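Local coordinates for protein DNA-binding transcriptional repressor YiaJ (Escherichia coli, PDB 1YSQ) that represses transcription of the yiaKLMNOPQRS operon, which may serve in using 2,3-diketo-L-gulonate, and is represented here by its C-terminal IclR-type domain, at residues 129-134 with 152-157; 42-47 with 54-59; 133-138 with 171-176; 32-37 with 71-76. All coordinates share one frame; numbering follows the deposited sequence.

Following the chain from the N terminus, contact 4 opens first on strand 28-35 and closes on helix 68-75. The short loop of contact 2, between strand 38-45 and the segment 54-59, lies wholly within that span, and I42 of contact 2 packs on S33 of contact 4. Contacts 1 and 3 come later. Both start from strand 130-137 and share I133 and A134; contact 1 closes on the end of strand 146-153 and the start of helix 154-160, pairing neighbouring strands of the sheet, contact 3 further on in helix 162-182. I72 of contact 4 packs against A134 and P136, while the rings of F76 and F138 meet edge-to-face. The four contacts thus tie one antiparallel sheet to helices and loops around it.

Contact 1 of 4, residues 129-134 with 152-157; sequences GVSCIA and LSTSRL. With PO4 (phosphate ion), chain C.
The open end of the beta hairpin formed by strands 130-137 and 146-153 is closed where S131 pairs with L152 and G129 meets T154, the first residue of helix 154-160. S131 and L152 form an antiparallel hydrogen-bonded pair: S131 N reaches L152 O at 3.0 Å, nearly in line with the carbonyl bond, and L152 N returns a bond to S131 O. Two residues along, T154 N reaches G129 O at 3.0 Å, but from above the carbonyl plane, 64° out of it. The hydroxyls S131 OG and T154 OG1 are 2.8 Å apart and hydrogen-bonded on the side where L157 packs, its CD2 lying 3.6 Å from S131 CB. Further along the strand, I133 CD1 meets L157 CD1 at 3.8 Å.

S153 caps the helix. Its OG, set between backbone N and carbonyl carbon (chi1 64°), accepts from R156 N at 3.0 Å and also donates to O2 of a phosphate ion, probably from the crystallisation liquor. S153 N grips the same oxygen at 2.9 Å, and M51 N and L52 N bond to the ion too. With an alanine in place of S153, R156 N would probably lose its cap and the phosphate one of its donors. This is a strand-to-helix junction with a serine N-cap, at the end of a beta hairpin.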
loop_
_atom_site.group_PDB
_atom_site.type_symbol
_atom_site.label_atom_id
_atom_site.label_comp_id
_atom_site.label_asym_id
_atom_site.label_seq_id
_atom_site.Cartn_x
_atom_site.Cartn_y
_atom_site.Cartn_z
ATOM N N GLY A 129 -10.991 5.802 11.762
ATOM C CA GLY A 129 -11.375 6.821 10.798
ATOM C C GLY A 129 -10.486 6.965 9.571
ATOM O O GLY A 129 -10.801 7.744 8.682
ATOM N N VAL A 130 -9.377 6.229 9.523
ATOM C CA VAL A 130 -8.463 6.267 8.390
ATOM C C VAL A 130 -8.404 4.862 7.788
ATOM O O VAL A 130 -8.147 3.884 8.509
ATOM C CB VAL A 130 -7.033 6.706 8.812
ATOM C CG1 VAL A 130 -6.057 6.689 7.614
ATOM C CG2 VAL A 130 -7.062 8.087 9.504
ATOM N N SER A 131 -8.665 4.783 6.481
ATOM C CA SER A 131 -8.605 3.534 5.710
ATOM C C SER A 131 -7.682 3.689 4.510
ATOM O O SER A 131 -7.437 4.813 4.065
ATOM C CB SER A 131 -10.002 3.167 5.224
ATOM O OG SER A 131 -10.851 2.935 6.336
ATOM N N CYS A 132 -7.161 2.577 3.980
ATOM C CA CYS A 132 -6.388 2.634 2.740
ATOM C C CYS A 132 -6.720 1.449 1.848
ATOM O O CYS A 132 -7.181 0.406 2.338
ATOM C CB CYS A 132 -4.876 2.634 3.035
ATOM S SG CYS A 132 -4.446 3.873 4.281
ATOM N N ILE A 133 -6.491 1.619 0.543
ATOM C CA ILE A 133 -6.589 0.497 -0.423
ATOM C C ILE A 133 -5.249 0.452 -1.140
ATOM O O ILE A 133 -4.756 1.495 -1.565
ATOM C CB ILE A 133 -7.706 0.736 -1.468
ATOM C CG1 ILE A 133 -9.022 1.130 -0.801
ATOM C CG2 ILE A 133 -7.930 -0.533 -2.344
ATOM C CD1 ILE A 133 -9.979 1.853 -1.758
ATOM N N ALA A 134 -4.667 -0.738 -1.289
ATOM C CA ALA A 134 -3.324 -0.849 -1.860
ATOM C C ALA A 134 -3.269 -1.978 -2.897
ATOM O O ALA A 134 -4.047 -2.950 -2.823
ATOM C CB ALA A 134 -2.295 -1.093 -0.750
ATOM N N LEU A 152 -7.802 7.541 2.613
ATOM C CA LEU A 152 -8.997 8.369 2.701
ATOM C C LEU A 152 -9.712 8.060 4.008
ATOM O O LEU A 152 -9.376 7.080 4.679
ATOM C CB LEU A 152 -9.921 8.132 1.492
ATOM C CG LEU A 152 -10.691 6.809 1.371
ATOM C CD1 LEU A 152 -11.770 6.951 0.289
ATOM C CD2 LEU A 152 -9.794 5.622 1.061
ATOM N N SER A 153 -10.684 8.896 4.380
ATOM C CA SER A 153 -11.477 8.636 5.578
ATOM C C SER A 153 -12.332 7.380 5.388
ATOM O O SER A 153 -12.854 7.113 4.291
ATOM C CB SER A 153 -12.379 9.831 5.935
ATOM O OG SER A 153 -13.342 10.049 4.917
ATOM N N THR A 154 -12.476 6.614 6.469
ATOM C CA THR A 154 -13.303 5.416 6.458
ATOM C C THR A 154 -14.728 5.784 6.034
ATOM O O THR A 154 -15.379 5.054 5.285
ATOM C CB THR A 154 -13.330 4.822 7.853
ATOM O OG1 THR A 154 -11.983 4.590 8.278
ATOM C CG2 THR A 154 -13.984 3.430 7.829
ATOM N N SER A 155 -15.164 6.939 6.523
ATOM C CA SER A 155 -16.460 7.504 6.215
ATOM C C SER A 155 -16.636 7.657 4.707
ATOM O O SER A 155 -17.653 7.219 4.141
ATOM C CB SER A 155 -16.583 8.859 6.895
ATOM O OG SER A 155 -17.936 9.220 6.943
ATOM N N ARG A 156 -15.649 8.274 4.051
ATOM C CA ARG A 156 -15.735 8.458 2.615
ATOM C C ARG A 156 -15.654 7.123 1.873
ATOM O O ARG A 156 -16.375 6.901 0.902
ATOM C CB ARG A 156 -14.674 9.440 2.093
ATOM C CG ARG A 156 -14.829 9.741 0.612
ATOM C CD ARG A 156 -16.162 10.399 0.265
ATOM N NE ARG A 156 -16.242 10.779 -1.147
ATOM C CZ ARG A 156 -17.374 10.935 -1.835
ATOM N NH1 ARG A 156 -18.558 10.748 -1.260
ATOM N NH2 ARG A 156 -17.317 11.275 -3.112
ATOM N N LEU A 157 -14.791 6.229 2.344
ATOM C CA LEU A 157 -14.647 4.927 1.691
ATOM C C LEU A 157 -15.974 4.144 1.678
ATOM O O LEU A 157 -16.331 3.501 0.679
ATOM C CB LEU A 157 -13.560 4.116 2.387
ATOM C CG LEU A 157 -13.317 2.705 1.841
ATOM C CD1 LEU A 157 -12.943 2.758 0.368
ATOM C CD2 LEU A 157 -12.233 2.066 2.657
HETATM P P PO4 C . -11.713 12.220 2.107
HETATM O O1 PO4 C . -12.281 13.491 2.680
HETATM O O2 PO4 C . -11.982 11.089 3.049
HETATM O O3 PO4 C . -12.337 12.031 0.759
HETATM O O4 PO4 C . -10.215 12.347 1.907
HETATM O O HOH W 1 -13.909 8.390 8.876
#

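Contact 2 of 4, residues 42-47 with 54-59; sequences IYKLEP and TRAYIG
T54 begins the segment by taking hold of K44, the lysine that reaches over from strand 38-45. T54 OG1 accepts from K44 NZ at 3.0 Å, while T54 N donates to a water that also accepts from K44 NZ and donates to E46 OE1. The ammonium group has a third partner two residues on, just past the end of its strand: E46 OE2, 2.8 Å from K44 NZ, forms a salt bridge with it, met on the syn side and 25° out of the carboxylate plane. At A56 the backbone takes over, as A56 O accepts from K44 NZ at 2.8 Å, the donor tilted 34° from the carbonyl plane. A56 CB lies 4.0 Å from both K44 CE and K44 NZ. K44 arrives fully stretched, CG anti to the backbone N (chi1 -172°) and the chain extended beyond, which carries the charge across to the loop. With a methionine in place of K44, E46 would probably lose its close salt-bridge partner, keeping at most the long, weak pairing with R53, and A56 O would lose this donor. Past Y57, I58 lies along the strand backbone: its CG1 is 3.7 Å from K44 N, and its CG2 is 3.7 Å from I42 O.

Next to I58, G59 is hydrogen-bonded by its backbone to L41, while I42 and Y43 form a classic beta bulge opposite F31 of strand 28-35. The side chain of K44 also touches T28 and N30 of that strand, and on the other side Y43 packs on helix 8-25, its OH bonded to T192.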
loop_
_atom_site.group_PDB
_atom_site.type_symbol
_atom_site.label_atom_id
_atom_site.label_comp_id
_atom_site.label_asym_id
_atom_site.label_seq_id
_atom_site.Cartn_x
_atom_site.Cartn_y
_atom_site.Cartn_z
ATOM N N ILE A 42 8.425 6.295 -0.770
ATOM C CA ILE A 42 9.343 7.049 -1.637
ATOM C C ILE A 42 8.695 8.216 -2.358
ATOM O O ILE A 42 9.390 9.067 -2.916
ATOM C CB ILE A 42 10.096 6.109 -2.616
ATOM C CG1 ILE A 42 9.118 5.404 -3.579
ATOM C CG2 ILE A 42 10.961 5.109 -1.809
ATOM C CD1 ILE A 42 9.811 4.611 -4.702
ATOM N N TYR A 43 7.368 8.275 -2.336
ATOM C CA TYR A 43 6.653 9.287 -3.088
ATOM C C TYR A 43 5.257 9.408 -2.495
ATOM O O TYR A 43 4.617 8.399 -2.158
ATOM C CB TYR A 43 6.631 8.850 -4.551
ATOM C CG TYR A 43 5.883 9.709 -5.525
ATOM C CD1 TYR A 43 6.564 10.508 -6.430
ATOM C CD2 TYR A 43 4.490 9.664 -5.601
ATOM C CE1 TYR A 43 5.882 11.272 -7.370
ATOM C CE2 TYR A 43 3.806 10.419 -6.532
ATOM C CZ TYR A 43 4.507 11.215 -7.415
ATOM O OH TYR A 43 3.827 11.954 -8.358
ATOM N N LYS A 44 4.804 10.640 -2.324
ATOM C CA LYS A 44 3.474 10.897 -1.768
ATOM C C LYS A 44 2.851 12.162 -2.369
ATOM O O LYS A 44 3.521 13.181 -2.494
ATOM C CB LYS A 44 3.523 11.015 -0.228
ATOM C CG LYS A 44 2.138 11.099 0.420
ATOM C CD LYS A 44 2.194 11.593 1.864
ATOM C CE LYS A 44 0.777 11.608 2.484
ATOM N NZ LYS A 44 0.699 12.446 3.765
ATOM N N LEU A 45 1.572 12.073 -2.733
ATOM C CA LEU A 45 0.781 13.239 -3.133
ATOM C C LEU A 45 -0.329 13.473 -2.133
ATOM O O LEU A 45 -1.121 12.578 -1.833
ATOM C CB LEU A 45 0.179 13.066 -4.549
ATOM C CG LEU A 45 1.221 12.814 -5.650
ATOM C CD1 LEU A 45 0.574 12.354 -6.931
ATOM C CD2 LEU A 45 2.107 14.058 -5.904
ATOM N N GLU A 46 -0.397 14.696 -1.622
ATOM C CA GLU A 46 -1.474 15.097 -0.736
ATOM C C GLU A 46 -2.801 15.132 -1.500
ATOM O O GLU A 46 -2.788 15.246 -2.722
ATOM C CB GLU A 46 -1.154 16.475 -0.131
ATOM C CG GLU A 46 0.021 16.476 0.851
ATOM C CD GLU A 46 -0.171 15.524 2.039
ATOM O OE1 GLU A 46 -1.314 15.347 2.502
ATOM O OE2 GLU A 46 0.833 14.958 2.529
ATOM N N PRO A 47 -3.936 15.037 -0.807
ATOM C CA PRO A 47 -5.238 15.088 -1.483
ATOM C C PRO A 47 -5.477 16.456 -2.154
ATOM O O PRO A 47 -4.860 17.456 -1.749
ATOM C CB PRO A 47 -6.238 14.858 -0.343
ATOM C CG PRO A 47 -5.517 15.347 0.900
ATOM C CD PRO A 47 -4.085 14.902 0.663
ATOM N N THR A 54 -3.003 12.527 5.868
ATOM C CA THR A 54 -2.284 11.657 6.787
ATOM C C THR A 54 -0.952 12.306 7.155
ATOM O O THR A 54 -0.490 13.233 6.474
ATOM C CB THR A 54 -2.017 10.289 6.154
ATOM O OG1 THR A 54 -0.984 10.414 5.151
ATOM C CG2 THR A 54 -3.277 9.776 5.399
ATOM N N ARG A 55 -0.340 11.793 8.216
ATOM C CA ARG A 55 0.970 12.269 8.671
ATOM C C ARG A 55 2.116 11.575 7.947
ATOM O O ARG A 55 3.293 11.859 8.210
ATOM C CB ARG A 55 1.115 12.044 10.175
ATOM C CG ARG A 55 0.182 12.914 11.021
ATOM C CD ARG A 55 0.508 12.914 12.523
ATOM N NE ARG A 55 -0.275 11.939 13.294
ATOM C CZ ARG A 55 -1.609 11.872 13.339
ATOM N NH1 ARG A 55 -2.362 12.727 12.648
ATOM N NH2 ARG A 55 -2.193 10.943 14.089
ATOM N N ALA A 56 1.784 10.662 7.030
ATOM C CA ALA A 56 2.822 10.021 6.205
ATOM C C ALA A 56 3.665 11.046 5.427
ATOM O O ALA A 56 3.170 12.098 5.024
ATOM C CB ALA A 56 2.196 9.011 5.244
ATOM N N TYR A 57 4.936 10.713 5.206
ATOM C CA TYR A 57 5.886 11.609 4.549
ATOM C C TYR A 57 6.913 10.795 3.780
ATOM O O TYR A 57 7.187 9.647 4.125
ATOM C CB TYR A 57 6.607 12.489 5.587
ATOM C CG TYR A 57 7.258 11.680 6.699
ATOM C CD1 TYR A 57 8.601 11.289 6.618
ATOM C CD2 TYR A 57 6.534 11.324 7.836
ATOM C CE1 TYR A 57 9.204 10.546 7.633
ATOM C CE2 TYR A 57 7.119 10.553 8.862
ATOM C CZ TYR A 57 8.450 10.180 8.747
ATOM O OH TYR A 57 9.024 9.461 9.759
ATOM N N ILE A 58 7.485 11.411 2.752
ATOM C CA ILE A 58 8.516 10.781 1.944
ATOM C C ILE A 58 9.721 10.453 2.825
ATOM O O ILE A 58 10.220 11.311 3.567
ATOM C CB ILE A 58 8.893 11.683 0.728
ATOM C CG1 ILE A 58 7.699 11.783 -0.233
ATOM C CG2 ILE A 58 10.196 11.191 0.036
ATOM C CD1 ILE A 58 7.839 12.895 -1.317
ATOM N N GLY A 59 10.149 9.197 2.763
ATOM C CA GLY A 59 11.254 8.715 3.574
ATOM C C GLY A 59 10.786 7.936 4.789
ATOM O O GLY A 59 11.586 7.277 5.458
HETATM O O HOH W 2 -2.239 12.840 3.131
HETATM O O HOH W 3 -0.656 15.428 5.301
#

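Contact 3 of 4, residues 133-138 with 171-176; sequences IAVPVF and ETAQAI
A173 is the bump of this contact, its single methyl pushed from helix 162-182 into a shallow hollow of strand 130-137. V135 CG2 forms one wall, only 3.4 Å from A173 CB and tighter than usual for two carbons. The floor is backbone, with P136 O 3.5 Å from the same methyl. V137 CG2 makes a looser second wall at 4.2 Å from A173 CB. Such a small residue lets the chains come close: the CA atoms of V137 and A173 are 5.3 Å apart. One turn further along the helix, I176 CG2 meets V137 CG1 at 3.8 Å, the two branched side chains crossing at about a right angle. V137 turns CG1 anti to its backbone N (chi1 173°), giving one methyl to I176 and the other to A173. Strand and helix run almost parallel, 13° apart, with 7.8 Å between their axes.

Around this, V135 also packs on L166 and L169, and I176 on A14 and L18 of helix 8-25. A134 and P136 turn instead to helix 68-75 across the strand. A sheet with helices packed on both faces is consistent with the GAF-related fold of the IclR C-terminal domain.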
loop_
_atom_site.group_PDB
_atom_site.type_symbol
_atom_site.label_atom_id
_atom_site.label_comp_id
_atom_site.label_asym_id
_atom_site.label_seq_id
_atom_site.Cartn_x
_atom_site.Cartn_y
_atom_site.Cartn_z
ATOM N N ILE A 133 -6.491 1.619 0.543
ATOM C CA ILE A 133 -6.589 0.497 -0.423
ATOM C C ILE A 133 -5.249 0.452 -1.140
ATOM O O ILE A 133 -4.756 1.495 -1.565
ATOM C CB ILE A 133 -7.706 0.736 -1.468
ATOM C CG1 ILE A 133 -9.022 1.130 -0.801
ATOM C CG2 ILE A 133 -7.930 -0.533 -2.344
ATOM C CD1 ILE A 133 -9.979 1.853 -1.758
ATOM N N ALA A 134 -4.667 -0.738 -1.289
ATOM C CA ALA A 134 -3.324 -0.849 -1.860
ATOM C C ALA A 134 -3.269 -1.978 -2.897
ATOM O O ALA A 134 -4.047 -2.950 -2.823
ATOM C CB ALA A 134 -2.295 -1.093 -0.750
ATOM N N VAL A 135 -2.371 -1.823 -3.870
ATOM C CA VAL A 135 -2.129 -2.827 -4.903
ATOM C C VAL A 135 -0.617 -3.009 -5.149
ATOM O O VAL A 135 0.170 -2.090 -4.929
ATOM C CB VAL A 135 -2.813 -2.463 -6.262
ATOM C CG1 VAL A 135 -4.332 -2.536 -6.163
ATOM C CG2 VAL A 135 -2.345 -1.089 -6.776
ATOM N N PRO A 136 -0.213 -4.191 -5.614
ATOM C CA PRO A 136 1.182 -4.436 -6.018
ATOM C C PRO A 136 1.540 -3.805 -7.365
ATOM O O PRO A 136 0.654 -3.616 -8.197
ATOM C CB PRO A 136 1.238 -5.965 -6.136
ATOM C CG PRO A 136 -0.193 -6.361 -6.529
ATOM C CD PRO A 136 -1.055 -5.403 -5.746
ATOM N N VAL A 137 2.821 -3.458 -7.552
ATOM C CA VAL A 137 3.383 -3.128 -8.862
ATOM C C VAL A 137 4.328 -4.288 -9.150
ATOM O O VAL A 137 5.292 -4.500 -8.421
ATOM C CB VAL A 137 4.180 -1.795 -8.845
ATOM C CG1 VAL A 137 4.921 -1.553 -10.192
ATOM C CG2 VAL A 137 3.257 -0.637 -8.496
ATOM N N PHE A 138 4.019 -5.080 -10.168
ATOM C CA PHE A 138 4.805 -6.286 -10.426
ATOM C C PHE A 138 6.015 -5.976 -11.305
ATOM O O PHE A 138 5.920 -5.140 -12.212
ATOM C CB PHE A 138 3.925 -7.346 -11.121
ATOM C CG PHE A 138 2.876 -7.957 -10.221
ATOM C CD1 PHE A 138 3.234 -8.881 -9.235
ATOM C CD2 PHE A 138 1.527 -7.619 -10.379
ATOM C CE1 PHE A 138 2.258 -9.463 -8.398
ATOM C CE2 PHE A 138 0.538 -8.185 -9.553
ATOM C CZ PHE A 138 0.919 -9.117 -8.553
ATOM N N GLU A 171 -5.546 0.097 -12.320
ATOM C CA GLU A 171 -5.150 0.536 -13.661
ATOM C C GLU A 171 -3.842 1.345 -13.607
ATOM O O GLU A 171 -2.989 1.221 -14.491
ATOM C CB GLU A 171 -6.270 1.337 -14.317
ATOM C CG GLU A 171 -7.423 0.457 -14.791
ATOM C CD GLU A 171 -8.678 1.239 -15.128
ATOM O OE1 GLU A 171 -8.678 2.480 -14.988
ATOM O OE2 GLU A 171 -9.671 0.602 -15.525
ATOM N N THR A 172 -3.713 2.166 -12.563
ATOM C CA THR A 172 -2.504 2.949 -12.317
ATOM C C THR A 172 -1.285 2.039 -12.091
ATOM O O THR A 172 -0.264 2.214 -12.769
ATOM C CB THR A 172 -2.747 3.909 -11.138
ATOM O OG1 THR A 172 -3.781 4.855 -11.490
ATOM C CG2 THR A 172 -1.509 4.770 -10.839
ATOM N N ALA A 173 -1.400 1.067 -11.167
ATOM C CA ALA A 173 -0.330 0.109 -10.915
ATOM C C ALA A 173 0.031 -0.685 -12.173
ATOM O O ALA A 173 1.198 -0.913 -12.434
ATOM C CB ALA A 173 -0.694 -0.849 -9.777
ATOM N N GLN A 174 -0.971 -1.107 -12.937
ATOM C CA GLN A 174 -0.733 -1.872 -14.161
ATOM C C GLN A 174 0.110 -1.081 -15.162
ATOM O O GLN A 174 1.036 -1.628 -15.754
ATOM C CB GLN A 174 -2.054 -2.279 -14.816
ATOM C CG GLN A 174 -2.754 -3.466 -14.147
ATOM C CD GLN A 174 -4.204 -3.648 -14.634
ATOM O OE1 GLN A 174 -4.849 -2.690 -15.090
ATOM N NE2 GLN A 174 -4.704 -4.876 -14.551
ATOM N N ALA A 175 -0.217 0.201 -15.338
ATOM C CA ALA A 175 0.509 1.071 -16.262
ATOM C C ALA A 175 1.985 1.227 -15.846
ATOM O O ALA A 175 2.892 1.087 -16.680
ATOM C CB ALA A 175 -0.176 2.431 -16.366
ATOM N N ILE A 176 2.208 1.493 -14.556
ATOM C CA ILE A 176 3.561 1.544 -13.992
ATOM C C ILE A 176 4.310 0.220 -14.199
ATOM O O ILE A 176 5.449 0.208 -14.659
ATOM C CB ILE A 176 3.518 1.920 -12.477
ATOM C CG1 ILE A 176 2.873 3.306 -12.285
ATOM C CG2 ILE A 176 4.939 1.841 -11.846
ATOM C CD1 ILE A 176 2.494 3.651 -10.825
#

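Contact 4 of 4, residues 32-37 with 71-76; sequences SSREDD and KIYMAF. With PO4 (phosphate ion), chain D.
R34 lays its aliphatic chain over the ring of Y73. R34 CB stands 3.6 Å above the ring centroid, almost exactly on the ring normal, a CH-pi contact over the middle of the face, and R34 CG follows at 3.7 Å from Y73 CG. The two side chains run antiparallel: the guanidinium ends over Y73 CB, its plane 21° from that of the ring, while the phenol runs back to the strand. There Y73 OH and S32 OG are hydrogen-bonded at 2.8 Å, the serine oxygen lying at the edge of the ring near its plane.

The next shell fixes the guanidinium. R34 NE donates to D36 O at 2.8 Å, the carbonyl lying 4° from the guanidinium plane and met on a lone pair; R34 NH2 adds a weak bond to the same oxygen. CG anti to the backbone N (chi1 -162°) and an extended chain carry the group past the ring to this carbonyl. At another edge, R34 NH1 makes a weak bond to O4 of a phosphate ion, probably from the crystallisation liquor, at 2.7 Å. V144 N donates to the phosphate as well, and Y81 offers R34 a cation-pi partner while its OH bonds D36.

Chemically, the contact joins strand 28-35 to helix 68-75 by an apolar arginine stem against an aromatic face and a buried hydroxyl pair, while the guanidinium charge meets an anion, the phosphate, which probably balances part of it.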
loop_
_atom_site.group_PDB
_atom_site.type_symbol
_atom_site.label_atom_id
_atom_site.label_comp_id
_atom_site.label_asym_id
_atom_site.label_seq_id
_atom_site.Cartn_x
_atom_site.Cartn_y
_atom_site.Cartn_z
ATOM N N SER A 32 5.314 3.185 -2.458
ATOM C CA SER A 32 6.398 2.658 -1.647
ATOM C C SER A 32 7.249 1.639 -2.394
ATOM O O SER A 32 6.828 1.111 -3.435
ATOM C CB SER A 32 5.840 2.025 -0.366
ATOM O OG SER A 32 5.263 0.752 -0.667
ATOM N N SER A 33 8.447 1.392 -1.852
ATOM C CA SER A 33 9.275 0.248 -2.222
ATOM C C SER A 33 9.366 -0.641 -0.988
ATOM O O SER A 33 9.035 -0.217 0.128
ATOM C CB SER A 33 10.678 0.694 -2.660
ATOM O OG SER A 33 11.331 1.372 -1.584
ATOM N N ARG A 34 9.766 -1.890 -1.187
ATOM C CA ARG A 34 10.052 -2.766 -0.066
ATOM C C ARG A 34 11.522 -2.701 0.316
ATOM O O ARG A 34 12.394 -2.766 -0.538
ATOM C CB ARG A 34 9.673 -4.218 -0.386
ATOM C CG ARG A 34 9.555 -5.064 0.881
ATOM C CD ARG A 34 9.696 -6.549 0.661
ATOM N NE ARG A 34 9.629 -7.232 1.949
ATOM C CZ ARG A 34 9.136 -8.450 2.139
ATOM N NH1 ARG A 34 8.650 -9.152 1.117
ATOM N NH2 ARG A 34 9.118 -8.962 3.362
ATOM N N GLU A 35 11.793 -2.564 1.610
ATOM C CA GLU A 35 13.151 -2.733 2.111
ATOM C C GLU A 35 13.118 -3.764 3.225
ATOM O O GLU A 35 13.088 -3.410 4.407
ATOM C CB GLU A 35 13.720 -1.397 2.598
ATOM C CG GLU A 35 15.137 -1.449 3.125
ATOM C CD GLU A 35 15.674 -0.057 3.397
ATOM O OE1 GLU A 35 15.339 0.539 4.453
ATOM O OE2 GLU A 35 16.411 0.448 2.534
ATOM N N ASP A 36 13.077 -5.042 2.840
ATOM C CA ASP A 36 13.014 -6.144 3.817
ATOM C C ASP A 36 11.784 -6.063 4.765
ATOM O O ASP A 36 10.665 -6.331 4.335
ATOM C CB ASP A 36 14.337 -6.204 4.596
ATOM C CG ASP A 36 14.483 -7.455 5.443
ATOM O OD1 ASP A 36 13.598 -8.352 5.412
ATOM O OD2 ASP A 36 15.470 -7.603 6.198
ATOM N N ASP A 37 11.994 -5.695 6.031
ATOM C CA ASP A 37 10.940 -5.722 7.057
ATOM C C ASP A 37 10.143 -4.421 7.237
ATOM O O ASP A 37 9.434 -4.256 8.231
ATOM C CB ASP A 37 11.521 -6.200 8.403
ATOM C CG ASP A 37 12.414 -5.161 9.064
ATOM O OD1 ASP A 37 12.989 -4.311 8.349
ATOM O OD2 ASP A 37 12.594 -5.121 10.300
ATOM N N LYS A 71 1.562 -5.327 3.860
ATOM C CA LYS A 71 0.871 -6.618 3.831
ATOM C C LYS A 71 0.920 -7.240 2.433
ATOM O O LYS A 71 1.084 -8.460 2.292
ATOM C CB LYS A 71 -0.566 -6.484 4.345
ATOM C CG LYS A 71 -0.617 -6.232 5.858
ATOM C CD LYS A 71 -2.061 -6.304 6.408
ATOM C CE LYS A 71 -2.915 -5.166 5.838
ATOM N NZ LYS A 71 -4.302 -5.131 6.394
ATOM N N ILE A 72 0.833 -6.404 1.401
ATOM C CA ILE A 72 1.008 -6.882 0.021
ATOM C C ILE A 72 2.390 -7.515 -0.154
ATOM O O ILE A 72 2.509 -8.610 -0.692
ATOM C CB ILE A 72 0.784 -5.722 -0.969
ATOM C CG1 ILE A 72 -0.709 -5.424 -1.067
ATOM C CG2 ILE A 72 1.370 -6.028 -2.371
ATOM C CD1 ILE A 72 -1.009 -4.115 -1.736
ATOM N N TYR A 73 3.435 -6.836 0.324
ATOM C CA TYR A 73 4.784 -7.405 0.223
ATOM C C TYR A 73 4.854 -8.769 0.892
ATOM O O TYR A 73 5.382 -9.705 0.315
ATOM C CB TYR A 73 5.822 -6.460 0.835
ATOM C CG TYR A 73 5.946 -5.136 0.099
ATOM C CD1 TYR A 73 5.996 -5.094 -1.295
ATOM C CD2 TYR A 73 6.036 -3.927 0.804
ATOM C CE1 TYR A 73 6.129 -3.874 -1.988
ATOM C CE2 TYR A 73 6.156 -2.694 0.120
ATOM C CZ TYR A 73 6.207 -2.680 -1.269
ATOM O OH TYR A 73 6.345 -1.481 -1.939
ATOM N N MET A 74 4.310 -8.893 2.105
ATOM C CA MET A 74 4.312 -10.213 2.769
ATOM C C MET A 74 3.446 -11.251 2.031
ATOM O O MET A 74 3.824 -12.429 1.944
ATOM C CB MET A 74 3.890 -10.114 4.235
ATOM C CG MET A 74 4.983 -9.479 5.147
ATOM S SD MET A 74 4.781 -9.695 6.964
ATOM C CE MET A 74 3.296 -9.009 7.151
ATOM N N ALA A 75 2.301 -10.817 1.499
ATOM C CA ALA A 75 1.374 -11.729 0.821
ATOM C C ALA A 75 2.001 -12.372 -0.406
ATOM O O ALA A 75 1.678 -13.511 -0.746
ATOM C CB ALA A 75 0.079 -11.004 0.443
ATOM N N PHE A 76 2.886 -11.641 -1.079
ATOM C CA PHE A 76 3.589 -12.181 -2.248
ATOM C C PHE A 76 4.985 -12.750 -1.955
ATOM O O PHE A 76 5.677 -13.235 -2.869
ATOM C CB PHE A 76 3.619 -11.127 -3.348
ATOM C CG PHE A 76 2.300 -10.990 -4.050
ATOM C CD1 PHE A 76 2.081 -11.627 -5.272
ATOM C CD2 PHE A 76 1.267 -10.238 -3.473
ATOM C CE1 PHE A 76 0.837 -11.511 -5.930
ATOM C CE2 PHE A 76 0.036 -10.114 -4.100
ATOM C CZ PHE A 76 -0.186 -10.765 -5.334
HETATM P P PO4 D . 7.959 -9.181 -2.463
HETATM O O1 PO4 D . 7.816 -7.682 -2.296
HETATM O O2 PO4 D . 6.661 -9.870 -2.081
HETATM O O3 PO4 D . 8.340 -9.504 -3.894
HETATM O O4 PO4 D . 9.039 -9.620 -1.497
#